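Protein prgH (Salmonella enterica subsp. enterica serovar Typhimurium, PDB 4G2S) forms part of the basal body of the Salmonella SPI-1 type III secretion system, which serves cell invasion, and contains this FHA-type domain. Local coordinates at residues T25-F30 against N62-V67; I74-L79 against T93-G98; Y7-L12 against F21-G26; N13-G18 against F53-H58. One frame throughout, in Å; residues are numbered along the deposited sequence.

Contact 1 of 4, residues T25-F30 against N62-V67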
loop_
_atom_site.group_PDB
_atom_site.type_symbol
_atom_site.label_atom_id
_atom_site.label_comp_id
_atom_site.label_asym_id
_atom_site.label_seq_id
_atom_site.Cartn_x
_atom_site.Cartn_y
_atom_site.Cartn_z
ATOM N N THR A 25 1.920 19.996 21.069
ATOM C CA THR A 25 2.819 21.036 21.514
ATOM C C THR A 25 4.107 20.837 20.779
ATOM O O THR A 25 4.594 19.704 20.658
ATOM C CB THR A 25 3.092 20.909 23.013
ATOM O OG1 THR A 25 1.833 20.830 23.661
ATOM C CG2 THR A 25 3.849 22.126 23.532
ATOM N N GLY A 26 4.682 21.937 20.302
ATOM C CA GLY A 26 5.900 21.856 19.519
ATOM C C GLY A 26 5.601 22.047 18.036
ATOM O O GLY A 26 4.721 22.851 17.689
ATOM N N ARG A 27 6.331 21.325 17.185
ATOM C CA ARG A 27 6.347 21.509 15.732
ATOM C C ARG A 27 5.608 20.380 15.045
ATOM O O ARG A 27 5.946 19.239 15.269
ATOM C CB ARG A 27 7.786 21.519 15.205
ATOM C CG ARG A 27 7.931 21.157 13.706
ATOM C CD ARG A 27 9.185 20.322 13.315
ATOM N NE ARG A 27 8.949 18.886 13.000
ATOM C CZ ARG A 27 9.419 18.201 11.930
ATOM N NH1 ARG A 27 10.175 18.769 10.952
ATOM N NH2 ARG A 27 9.139 16.900 11.822
ATOM N N THR A 28 4.621 20.723 14.213
ATOM C CA THR A 28 3.969 19.761 13.331
ATOM C C THR A 28 4.232 20.165 11.883
ATOM O O THR A 28 3.985 21.294 11.519
ATOM C CB THR A 28 2.450 19.703 13.613
ATOM O OG1 THR A 28 2.268 19.454 15.021
ATOM C CG2 THR A 28 1.820 18.568 12.877
ATOM N N LEU A 29 4.738 19.209 11.114
ATOM C CA LEU A 29 4.943 19.305 9.642
ATOM C C LEU A 29 3.760 18.839 8.799
ATOM O O LEU A 29 3.184 17.747 9.013
ATOM C CB LEU A 29 6.135 18.506 9.235
ATOM C CG LEU A 29 6.608 18.538 7.728
ATOM C CD1 LEU A 29 7.024 19.937 7.390
ATOM C CD2 LEU A 29 7.804 17.528 7.529
ATOM N N PHE A 30 3.444 19.670 7.830
ATOM C CA PHE A 30 2.483 19.428 6.796
ATOM C C PHE A 30 3.218 19.422 5.459
ATOM O O PHE A 30 3.738 20.429 4.995
ATOM C CB PHE A 30 1.359 20.474 6.832
ATOM C CG PHE A 30 0.512 20.354 8.048
ATOM C CD1 PHE A 30 0.933 20.939 9.233
ATOM C CD2 PHE A 30 -0.602 19.572 8.054
ATOM C CE1 PHE A 30 0.177 20.804 10.398
ATOM C CE2 PHE A 30 -1.394 19.432 9.229
ATOM C CZ PHE A 30 -0.987 20.055 10.382
ATOM N N ASN A 62 5.067 23.232 1.679
ATOM C CA ASN A 62 5.158 22.530 2.998
ATOM C C ASN A 62 5.222 23.591 4.083
ATOM O O ASN A 62 5.767 24.723 3.833
ATOM C CB ASN A 62 6.390 21.664 3.034
ATOM C CG ASN A 62 6.333 20.470 2.009
ATOM O OD1 ASN A 62 5.326 20.297 1.258
ATOM N ND2 ASN A 62 7.355 19.634 2.031
ATOM N N PHE A 63 4.698 23.262 5.228
ATOM C CA PHE A 63 4.773 24.211 6.306
ATOM C C PHE A 63 4.823 23.528 7.669
ATOM O O PHE A 63 4.421 22.375 7.769
ATOM C CB PHE A 63 3.619 25.214 6.217
ATOM C CG PHE A 63 2.256 24.618 6.379
ATOM C CD1 PHE A 63 1.633 24.548 7.583
ATOM C CD2 PHE A 63 1.564 24.172 5.251
ATOM C CE1 PHE A 63 0.332 24.062 7.728
ATOM C CE2 PHE A 63 0.281 23.681 5.369
ATOM C CZ PHE A 63 -0.341 23.566 6.612
ATOM N N GLU A 64 5.312 24.247 8.694
ATOM C CA GLU A 64 5.254 23.783 10.072
ATOM C C GLU A 64 4.419 24.715 10.870
ATOM O O GLU A 64 4.529 25.936 10.762
ATOM C CB GLU A 64 6.637 23.650 10.728
ATOM C CG GLU A 64 7.693 22.950 9.877
ATOM C CD GLU A 64 8.950 22.619 10.675
ATOM O OE1 GLU A 64 9.738 21.757 10.266
ATOM O OE2 GLU A 64 9.099 23.146 11.810
ATOM N N ILE A 65 3.621 24.130 11.734
ATOM C CA ILE A 65 2.951 24.855 12.805
ATOM C C ILE A 65 3.637 24.610 14.139
ATOM O O ILE A 65 3.930 23.452 14.546
ATOM C CB ILE A 65 1.442 24.540 12.845
ATOM C CG1 ILE A 65 0.848 24.957 11.499
ATOM C CG2 ILE A 65 0.787 25.265 14.028
ATOM C CD1 ILE A 65 -0.639 25.102 11.489
ATOM N N GLN A 66 3.959 25.732 14.802
ATOM C CA GLN A 66 4.626 25.688 16.105
ATOM C C GLN A 66 3.729 26.255 17.199
ATOM O O GLN A 66 3.327 27.401 17.104
ATOM C CB GLN A 66 5.905 26.519 16.089
ATOM C CG GLN A 66 6.737 26.310 17.320
ATOM C CD GLN A 66 8.091 27.009 17.271
ATOM O OE1 GLN A 66 8.544 27.469 16.229
ATOM N NE2 GLN A 66 8.759 27.048 18.412
ATOM N N VAL A 67 3.491 25.468 18.237
ATOM C CA VAL A 67 2.573 25.805 19.339
ATOM C C VAL A 67 3.505 25.821 20.534
ATOM O O VAL A 67 4.012 24.730 20.914
ATOM C CB VAL A 67 1.503 24.720 19.540
ATOM C CG1 VAL A 67 0.655 24.968 20.781
ATOM C CG2 VAL A 67 0.623 24.532 18.296
#

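Contact 2 of 4, residues I74-L79 against T93-G98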
loop_
_atom_site.group_PDB
_atom_site.type_symbol
_atom_site.label_atom_id
_atom_site.label_comp_id
_atom_site.label_asym_id
_atom_site.label_seq_id
_atom_site.Cartn_x
_atom_site.Cartn_y
_atom_site.Cartn_z
ATOM N N ILE A 74 1.098 31.269 18.350
ATOM C CA ILE A 74 1.106 30.312 17.214
ATOM C C ILE A 74 1.831 30.843 15.991
ATOM O O ILE A 74 1.435 31.877 15.400
ATOM C CB ILE A 74 -0.316 29.818 16.747
ATOM C CG1 ILE A 74 -1.072 29.139 17.893
ATOM C CG2 ILE A 74 -0.178 28.789 15.634
ATOM C CD1 ILE A 74 -2.562 29.053 17.658
ATOM N N ILE A 75 2.836 30.075 15.574
ATOM C CA ILE A 75 3.741 30.459 14.514
ATOM C C ILE A 75 3.657 29.461 13.355
ATOM O O ILE A 75 3.756 28.283 13.572
ATOM C CB ILE A 75 5.194 30.532 15.025
ATOM C CG1 ILE A 75 5.276 31.577 16.121
ATOM C CG2 ILE A 75 6.146 30.956 13.881
ATOM C CD1 ILE A 75 5.054 32.994 15.663
ATOM N N LEU A 76 3.451 29.972 12.154
ATOM C CA LEU A 76 3.508 29.131 10.999
ATOM C C LEU A 76 4.828 29.392 10.269
ATOM O O LEU A 76 5.203 30.563 10.049
ATOM C CB LEU A 76 2.297 29.376 10.156
ATOM C CG LEU A 76 2.079 28.408 8.951
ATOM C CD1 LEU A 76 0.619 28.236 8.778
ATOM C CD2 LEU A 76 2.741 29.049 7.767
ATOM N N HIS A 77 5.580 28.316 10.021
ATOM C CA HIS A 77 6.795 28.412 9.218
ATOM C C HIS A 77 6.505 27.880 7.863
ATOM O O HIS A 77 6.255 26.669 7.720
ATOM C CB HIS A 77 7.890 27.612 9.842
ATOM C CG HIS A 77 8.142 27.954 11.236
ATOM N ND1 HIS A 77 8.896 28.991 11.582
ATOM C CD2 HIS A 77 7.770 27.331 12.419
ATOM C CE1 HIS A 77 8.998 29.046 12.926
ATOM N NE2 HIS A 77 8.312 28.044 13.435
ATOM N N GLU A 78 6.501 28.748 6.852
ATOM C CA GLU A 78 6.420 28.322 5.454
ATOM C C GLU A 78 7.758 27.926 4.929
ATOM O O GLU A 78 8.661 28.762 4.922
ATOM C CB GLU A 78 5.986 29.471 4.548
ATOM C CG GLU A 78 4.578 29.866 4.655
ATOM C CD GLU A 78 4.065 30.619 3.418
ATOM O OE1 GLU A 78 4.740 30.823 2.370
ATOM O OE2 GLU A 78 2.909 30.941 3.520
ATOM N N LEU A 79 7.883 26.705 4.380
ATOM C CA LEU A 79 9.190 26.165 3.929
ATOM C C LEU A 79 9.492 26.492 2.479
ATOM O O LEU A 79 8.747 26.090 1.595
ATOM C CB LEU A 79 9.265 24.671 4.138
ATOM C CG LEU A 79 8.980 24.270 5.607
ATOM C CD1 LEU A 79 9.120 22.755 5.797
ATOM C CD2 LEU A 79 9.741 24.981 6.680
ATOM N N THR A 93 -9.393 31.930 11.738
ATOM C CA THR A 93 -9.400 32.699 10.522
ATOM C C THR A 93 -8.639 31.952 9.432
ATOM O O THR A 93 -7.604 31.318 9.694
ATOM C CB THR A 93 -8.914 34.175 10.789
ATOM O OG1 THR A 93 -8.151 34.703 9.689
ATOM C CG2 THR A 93 -8.076 34.271 12.034
ATOM N N PRO A 94 -9.170 31.995 8.216
ATOM C CA PRO A 94 -8.509 31.422 7.080
ATOM C C PRO A 94 -7.072 31.921 6.916
ATOM O O PRO A 94 -6.815 33.125 6.870
ATOM C CB PRO A 94 -9.349 31.886 5.893
ATOM C CG PRO A 94 -10.667 32.324 6.441
ATOM C CD PRO A 94 -10.471 32.616 7.884
ATOM N N ILE A 95 -6.176 30.982 6.797
ATOM C CA ILE A 95 -4.741 31.211 6.633
ATOM C C ILE A 95 -4.412 30.575 5.284
ATOM O O ILE A 95 -4.657 29.358 5.077
ATOM C CB ILE A 95 -4.000 30.475 7.767
ATOM C CG1 ILE A 95 -4.309 31.091 9.126
ATOM C CG2 ILE A 95 -2.512 30.426 7.517
ATOM C CD1 ILE A 95 -3.823 30.231 10.308
ATOM N N GLN A 96 -3.891 31.371 4.372
ATOM C CA GLN A 96 -3.438 30.898 3.086
ATOM C C GLN A 96 -1.948 30.460 3.149
ATOM O O GLN A 96 -1.082 31.253 3.481
ATOM C CB GLN A 96 -3.605 31.991 2.048
ATOM C CG GLN A 96 -3.362 31.512 0.653
ATOM C CD GLN A 96 -4.043 32.363 -0.396
ATOM O OE1 GLN A 96 -4.650 33.425 -0.111
ATOM N NE2 GLN A 96 -3.920 31.924 -1.632
ATOM N N VAL A 97 -1.676 29.197 2.851
ATOM C CA VAL A 97 -0.295 28.709 2.644
ATOM C C VAL A 97 -0.132 28.147 1.278
ATOM O O VAL A 97 -0.704 27.091 0.970
ATOM C CB VAL A 97 0.042 27.564 3.660
ATOM C CG1 VAL A 97 1.522 27.332 3.733
ATOM C CG2 VAL A 97 -0.467 27.869 5.027
ATOM N N GLY A 98 0.676 28.770 0.433
ATOM C CA GLY A 98 0.604 28.497 -0.995
ATOM C C GLY A 98 -0.878 28.527 -1.437
ATOM O O GLY A 98 -1.599 29.485 -1.101
#

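Contact 3 of 4, residues Y7-L12 against F21-G26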
loop_
_atom_site.group_PDB
_atom_site.type_symbol
_atom_site.label_atom_id
_atom_site.label_comp_id
_atom_site.label_asym_id
_atom_site.label_seq_id
_atom_site.Cartn_x
_atom_site.Cartn_y
_atom_site.Cartn_z
ATOM N N TYR A 7 -5.043 22.504 20.019
ATOM C CA TYR A 7 -5.487 23.146 18.837
ATOM C C TYR A 7 -5.608 22.127 17.705
ATOM O O TYR A 7 -5.006 21.072 17.734
ATOM C CB TYR A 7 -4.505 24.241 18.434
ATOM C CG TYR A 7 -4.369 25.344 19.456
ATOM C CD1 TYR A 7 -5.301 26.376 19.537
ATOM C CD2 TYR A 7 -3.296 25.348 20.361
ATOM C CE1 TYR A 7 -5.196 27.369 20.524
ATOM C CE2 TYR A 7 -3.171 26.352 21.307
ATOM C CZ TYR A 7 -4.112 27.355 21.374
ATOM O OH TYR A 7 -3.963 28.321 22.322
ATOM N N ILE A 8 -6.415 22.473 16.721
ATOM C CA ILE A 8 -6.687 21.584 15.611
ATOM C C ILE A 8 -6.442 22.372 14.352
ATOM O O ILE A 8 -6.778 23.578 14.303
ATOM C CB ILE A 8 -8.155 21.100 15.698
ATOM C CG1 ILE A 8 -8.297 20.112 16.850
ATOM C CG2 ILE A 8 -8.603 20.469 14.412
ATOM C CD1 ILE A 8 -9.724 19.694 17.149
ATOM N N VAL A 9 -5.861 21.724 13.331
ATOM C CA VAL A 9 -5.823 22.338 12.023
ATOM C C VAL A 9 -6.942 21.739 11.221
ATOM O O VAL A 9 -6.962 20.513 11.055
ATOM C CB VAL A 9 -4.535 22.048 11.258
ATOM C CG1 VAL A 9 -4.592 22.806 9.910
ATOM C CG2 VAL A 9 -3.394 22.533 12.074
ATOM N N ARG A 10 -7.795 22.606 10.685
ATOM C CA ARG A 10 -8.829 22.263 9.759
ATOM C C ARG A 10 -8.503 22.757 8.344
ATOM O O ARG A 10 -8.153 23.935 8.090
ATOM C CB ARG A 10 -10.187 22.830 10.230
ATOM C CG ARG A 10 -11.353 22.392 9.332
ATOM C CD ARG A 10 -12.632 23.190 9.586
ATOM N NE ARG A 10 -13.742 22.713 8.788
ATOM C CZ ARG A 10 -14.629 21.782 9.142
ATOM N NH1 ARG A 10 -14.569 21.135 10.309
ATOM N NH2 ARG A 10 -15.614 21.492 8.295
ATOM N N LEU A 11 -8.679 21.857 7.398
ATOM C CA LEU A 11 -8.532 22.224 5.964
ATOM C C LEU A 11 -9.805 22.873 5.472
ATOM O O LEU A 11 -10.917 22.412 5.790
ATOM C CB LEU A 11 -8.207 20.977 5.194
ATOM C CG LEU A 11 -6.909 20.292 5.616
ATOM C CD1 LEU A 11 -6.638 19.207 4.577
ATOM C CD2 LEU A 11 -5.752 21.182 5.761
ATOM N N LEU A 12 -9.692 23.973 4.747
ATOM C CA LEU A 12 -10.884 24.688 4.282
ATOM C C LEU A 12 -11.018 24.622 2.766
ATOM O O LEU A 12 -11.960 25.159 2.222
ATOM C CB LEU A 12 -10.859 26.164 4.712
ATOM C CG LEU A 12 -10.731 26.500 6.203
ATOM C CD1 LEU A 12 -10.845 28.011 6.368
ATOM C CD2 LEU A 12 -11.802 25.767 6.984
ATOM N N PHE A 21 -6.838 17.994 11.865
ATOM C CA PHE A 21 -5.644 17.343 12.365
ATOM C C PHE A 21 -5.272 17.951 13.725
ATOM O O PHE A 21 -5.162 19.194 13.881
ATOM C CB PHE A 21 -4.475 17.521 11.430
ATOM C CG PHE A 21 -4.737 17.025 10.043
ATOM C CD1 PHE A 21 -4.521 15.706 9.709
ATOM C CD2 PHE A 21 -5.224 17.889 9.095
ATOM C CE1 PHE A 21 -4.783 15.251 8.408
ATOM C CE2 PHE A 21 -5.525 17.425 7.803
ATOM C CZ PHE A 21 -5.267 16.115 7.474
ATOM N N PRO A 22 -5.050 17.077 14.711
ATOM C CA PRO A 22 -4.683 17.597 16.032
ATOM C C PRO A 22 -3.256 18.060 15.995
ATOM O O PRO A 22 -2.394 17.417 15.413
ATOM C CB PRO A 22 -4.824 16.371 16.954
ATOM C CG PRO A 22 -4.586 15.190 16.087
ATOM C CD PRO A 22 -5.108 15.606 14.696
ATOM N N LEU A 23 -2.974 19.156 16.673
ATOM C CA LEU A 23 -1.615 19.634 16.772
ATOM C C LEU A 23 -1.020 19.282 18.120
ATOM O O LEU A 23 -1.640 19.454 19.153
ATOM C CB LEU A 23 -1.578 21.136 16.643
ATOM C CG LEU A 23 -1.959 21.809 15.378
ATOM C CD1 LEU A 23 -1.987 23.318 15.633
ATOM C CD2 LEU A 23 -0.965 21.424 14.299
ATOM N N LEU A 24 0.184 18.788 18.107
ATOM C CA LEU A 24 0.902 18.615 19.388
ATOM C C LEU A 24 1.659 19.862 19.773
ATOM O O LEU A 24 1.975 20.727 18.951
ATOM C CB LEU A 24 1.841 17.418 19.325
ATOM C CG LEU A 24 1.256 16.147 19.937
ATOM C CD1 LEU A 24 1.029 16.318 21.452
ATOM C CD2 LEU A 24 -0.028 15.708 19.245
ATOM N N THR A 25 1.920 19.996 21.069
ATOM C CA THR A 25 2.819 21.036 21.514
ATOM C C THR A 25 4.107 20.837 20.779
ATOM O O THR A 25 4.594 19.704 20.658
ATOM C CB THR A 25 3.092 20.909 23.013
ATOM O OG1 THR A 25 1.833 20.830 23.661
ATOM C CG2 THR A 25 3.849 22.126 23.532
ATOM N N GLY A 26 4.682 21.937 20.302
ATOM C CA GLY A 26 5.900 21.856 19.519
ATOM C C GLY A 26 5.601 22.047 18.036
ATOM O O GLY A 26 4.721 22.851 17.689
#

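Contact 4 of 4, residues N13-G18 against F53-H58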
loop_
_atom_site.group_PDB
_atom_site.type_symbol
_atom_site.label_atom_id
_atom_site.label_comp_id
_atom_site.label_asym_id
_atom_site.label_seq_id
_atom_site.Cartn_x
_atom_site.Cartn_y
_atom_site.Cartn_z
ATOM N N ASN A 13 -10.047 24.001 2.120
ATOM C CA ASN A 13 -10.082 23.605 0.723
ATOM C C ASN A 13 -9.261 22.330 0.515
ATOM O O ASN A 13 -8.928 21.656 1.508
ATOM C CB ASN A 13 -9.635 24.737 -0.194
ATOM C CG ASN A 13 -8.151 24.978 -0.154
ATOM O OD1 ASN A 13 -7.472 24.521 0.753
ATOM N ND2 ASN A 13 -7.664 25.828 -1.058
ATOM N N SER A 14 -8.920 22.035 -0.739
ATOM C CA SER A 14 -8.314 20.730 -1.132
ATOM C C SER A 14 -9.364 19.602 -1.166
ATOM O O SER A 14 -10.525 19.773 -0.772
ATOM C CB SER A 14 -7.089 20.334 -0.303
ATOM O OG SER A 14 -7.447 19.590 0.897
ATOM N N SER A 15 -8.945 18.462 -1.695
ATOM C CA SER A 15 -9.780 17.255 -1.732
ATOM C C SER A 15 -10.079 16.692 -0.334
ATOM O O SER A 15 -11.014 15.894 -0.147
ATOM C CB SER A 15 -9.097 16.204 -2.602
ATOM O OG SER A 15 -7.915 15.801 -1.931
ATOM N N LEU A 16 -9.295 17.137 0.651
ATOM C CA LEU A 16 -9.494 16.784 2.043
ATOM C C LEU A 16 -10.185 17.901 2.850
ATOM O O LEU A 16 -10.115 17.929 4.072
ATOM C CB LEU A 16 -8.153 16.449 2.681
ATOM C CG LEU A 16 -7.407 15.255 2.068
ATOM C CD1 LEU A 16 -6.292 14.881 3.014
ATOM C CD2 LEU A 16 -8.314 14.068 1.751
ATOM N N ASN A 17 -10.821 18.824 2.164
ATOM C CA ASN A 17 -11.670 19.877 2.827
ATOM C C ASN A 17 -12.518 19.283 3.943
ATOM O O ASN A 17 -13.241 18.278 3.766
ATOM C CB ASN A 17 -12.569 20.539 1.766
ATOM C CG ASN A 17 -13.310 21.779 2.288
ATOM O OD1 ASN A 17 -13.102 22.216 3.420
ATOM N ND2 ASN A 17 -14.155 22.360 1.449
ATOM N N GLY A 18 -12.320 19.848 5.128
ATOM C CA GLY A 18 -13.073 19.492 6.325
ATOM C C GLY A 18 -12.234 18.589 7.264
ATOM O O GLY A 18 -12.582 18.421 8.435
ATOM N N PHE A 53 0.441 14.419 5.463
ATOM C CA PHE A 53 0.508 14.672 4.046
ATOM C C PHE A 53 -0.837 15.136 3.599
ATOM O O PHE A 53 -1.820 14.487 3.892
ATOM C CB PHE A 53 0.835 13.419 3.213
ATOM C CG PHE A 53 0.704 13.653 1.755
ATOM C CD1 PHE A 53 1.722 14.270 1.063
ATOM C CD2 PHE A 53 -0.476 13.302 1.070
ATOM C CE1 PHE A 53 1.592 14.497 -0.292
ATOM C CE2 PHE A 53 -0.613 13.537 -0.279
ATOM C CZ PHE A 53 0.432 14.138 -0.963
ATOM N N ILE A 54 -0.895 16.241 2.868
ATOM C CA ILE A 54 -2.104 16.756 2.268
ATOM C C ILE A 54 -1.895 16.784 0.752
ATOM O O ILE A 54 -0.943 17.386 0.292
ATOM C CB ILE A 54 -2.335 18.241 2.715
ATOM C CG1 ILE A 54 -2.430 18.268 4.230
ATOM C CG2 ILE A 54 -3.585 18.835 2.088
ATOM C CD1 ILE A 54 -2.476 19.657 4.824
ATOM N N PRO A 55 -2.794 16.163 -0.024
ATOM C CA PRO A 55 -2.700 16.214 -1.490
ATOM C C PRO A 55 -3.209 17.541 -2.064
ATOM O O PRO A 55 -4.218 18.096 -1.593
ATOM C CB PRO A 55 -3.579 15.055 -1.930
ATOM C CG PRO A 55 -4.643 14.993 -0.914
ATOM C CD PRO A 55 -3.924 15.333 0.407
ATOM N N LEU A 56 -2.436 18.110 -2.965
ATOM C CA LEU A 56 -2.837 19.329 -3.658
ATOM C C LEU A 56 -2.145 19.304 -5.029
ATOM O O LEU A 56 -0.933 19.149 -5.124
ATOM C CB LEU A 56 -2.461 20.575 -2.857
ATOM C CG LEU A 56 -3.199 21.861 -3.227
ATOM C CD1 LEU A 56 -4.669 21.832 -2.797
ATOM C CD2 LEU A 56 -2.495 23.051 -2.593
ATOM N N ASP A 57 -2.926 19.416 -6.089
ATOM C CA ASP A 57 -2.364 19.178 -7.443
ATOM C C ASP A 57 -1.449 20.334 -7.857
ATOM O O ASP A 57 -0.480 20.119 -8.555
ATOM C CB ASP A 57 -3.471 18.921 -8.466
ATOM C CG ASP A 57 -4.587 19.951 -8.401
ATOM O OD1 ASP A 57 -4.519 20.843 -7.513
ATOM O OD2 ASP A 57 -5.530 19.855 -9.230
ATOM N N HIS A 58 -1.742 21.543 -7.369
ATOM C CA HIS A 58 -0.985 22.747 -7.728
ATOM C C HIS A 58 -0.815 23.741 -6.570
ATOM O O HIS A 58 -1.741 24.016 -5.793
ATOM C CB HIS A 58 -1.671 23.419 -8.942
ATOM C CG HIS A 58 -1.190 24.824 -9.242
ATOM N ND1 HIS A 58 -1.619 25.889 -8.548
ATOM C CD2 HIS A 58 -0.318 25.320 -10.231
ATOM C CE1 HIS A 58 -1.039 27.011 -9.032
ATOM N NE2 HIS A 58 -0.258 26.663 -10.073
#

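Contact 1 of 4, residues T25-F30 against N62-V67
Gly26, Thr28 and Phe30 form hydrogen-bonded pairs with Val67, Ile65 and Phe63, so strands 26-30 and 63-67 run antiparallel, with their axes 4.6 Å apart at closest approach. Six backbone N-H to O bonds join them. The shortest runs from Thr28 N to Ile65 O at 2.8 Å. Arg27 and Leu29 face Gln66 and Glu64 in the non-hydrogen-bonded pairs. There CA-H groups also meet carbonyls, as Glu64 CA does Thr28 O at 3.1 Å.

On one face of the sheet Phe30 packs on Phe63. The ring planes differ by only 12°, but the rings are slid apart and barely overlap. Over one face of the Phe63 ring lies Phe30 CB, 3.7 Å from the ring centroid, in a CH-pi contact. Phe63 holds CG between its backbone N and carbonyl carbon (chi1 64°), and the end of its side chain swings toward strand 26-30. Ile65 CG1 lies at the edge of the same ring.

The opposite face carries Arg27, Glu64 and Gln66 beside Leu29. Arg27 NH1 makes a salt bridge to Glu64 OE1 at 3.1 Å. The guanidinium and carboxylate planes are 88° apart, and NH1 meets OE1 from above the carboxylate plane. Leu29 CB lies over one guanidinium face. Arg10 of a neighbouring subunit also bridges to Glu64 OE1, and Gly18 O of that subunit accepts from Arg27 NH1. The pair thus belongs to a subunit interface. One face largely apolar and turned inward, the other meeting a partner chain: this is an antiparallel strand pair within one sheet of an FHA beta sandwich.

Contact 2 of 4, residues I74-L79 against T93-G98
Glu78 OE2 and Gln96 O, 4.0 Å apart, share one partner, Arg87 NH2 of strand 83-88. Arg87, which lies outside both segments, forms a salt bridge with the carboxylate and donates a hydrogen bond to the carbonyl. One guanidinium nitrogen therefore links the two segments, which have no direct polar bond between them.

Beside this site the contact is apolar. Leu76 and Val97 reach toward each other tip to tip, with Leu76 CD1 3.9 Å from Val97 CG2. The same methyl lies 4.0 Å from Ile95 CG2, but here the two side chains slide past each other in opposite directions. Leu76 has CG anti to its backbone N (chi1 -172°), and its CD1 branch alone makes both contacts. Val97 divides its methyls: CG2 takes Leu76, while CG1 packs alongside the Glu78 chain, 4.1 Å from Glu78 CG. Phe63 touches both Leu76 and Val97 and extends the apolar cluster.

The strand axes stay 9.7 Å apart, a spacing for side-chain packing rather than backbone pairing. Arg87 probably favours a charged Glu78 and offsets its negative charge at the margin of the apolar core. The contact thus combines aliphatic packing inside with the salt bridge from Glu78 to the outside residue Arg87 at its border.

Contact 3 of 4, residues Y7-L12 against F21-G26
Val9 places CG1 anti to its backbone N (chi1 -178°), which leaves CG2 beside that N, and Leu23 sets CG anti to its own carbonyl carbon (chi1 -66°); the two branches then meet. Val9 CG2 lies 3.5 Å from Leu23 CD2, closer than usual for two methyls. Leu23 CD1 reaches Tyr7 CB at 3.9 Å and also touches Val9 CG2, so both Leu23 methyls pack on Val9 and one of them on Tyr7 as well.

Further along, Leu11 comes to the Phe21 ring at its edge. Leu11 CD1 is 3.8 Å from Phe21 CE2.

The backbones are antiparallel, with Val9 and Phe21 as the hydrogen-bonded pair. Val9 N donates to Phe21 O at 2.7 Å, and Phe21 N donates to Val9 O at 2.6 Å. Both bonds are short and fairly straight. A third runs from Leu23 N to Tyr7 O at 3.0 Å. Ile8 faces Pro22 in the non-hydrogen-bonded pair, and Ile8 CA also meets Phe21 O at 3.3 Å.

The segments form a beta hairpin at one border of the four-strand sheet. Strand 7-11 is also paired with strand 100-106 on its other flank. Val9, Phe21 and Leu23 point into the sandwich and pack on Phe30 of strand 26-33, while Val9 and Leu23 also reach Ile65 of strand 63-67.

Contact 4 of 4, residues N13-G18 against F53-H58
The loop of the hairpin between strands 7-11 and 20-22 folds here into a type I beta turn, Ser14 to Asn17, and rests on the end of strand 51-55. Asn17 N closes the turn on Ser14 O at 3.1 Å. Ser14 OG adds an ST turn by accepting from Leu16 N at 3.1 Å. The same hydroxyl donates to Asn13 O at 2.6 Å, in the carbonyl plane and on a lone pair. Ser14 chi1 of 88° tucks OG back over its own backbone, where both bonds can form.

The contact across the segments is made by carbon and hydroxyl packing. Leu16 crosses the Pro55 ring at about a right angle, with Leu16 CD1 3.6 Å from Pro55 CD. Ser15 OG sits 3.5 Å from Pro55 CG, at the next corner of that ring. Ser14 CB meets Leu56 CD1 at 3.8 Å. Ser14 OG also approaches Ile54 CG2, at 4.1 Å. The Pro55 ring is thus touched by Ser15 and Leu16, while Ser14 meets Ile54, the Pro55 carbonyl and Leu56.

The outer side of the turn faces a neighbouring subunit. Asn62 ND2 of that subunit donates to both Ser15 O and Asn17 O, and its Ala40 packs on Pro55. A type I turn combined with an ST turn, seated on a sheet-edge strand, here forms part of a contact surface of the FHA domain.

In the fold
From the N terminus, contact 3 closes first, pairing strand 7-11 with 20-22 as a hairpin. The loop of that hairpin opens contact 4, which is completed only at residues 53-58, so contacts 3 and 4 cross. Contact 1 begins at Thr25 and Gly26, where contact 3 ends. It also crosses contact 4, since strand 51-55 comes before strand 63-67. Contact 2 opens last, in series with the others. Contact 1 lies within the five-strand sheet and contact 3 within the four-strand sheet. Contact 2 joins the two sheets across the sandwich, and contact 4 ties the hairpin loop to an outer strand. The centres of contacts 1 and 4 are about 17 Å apart.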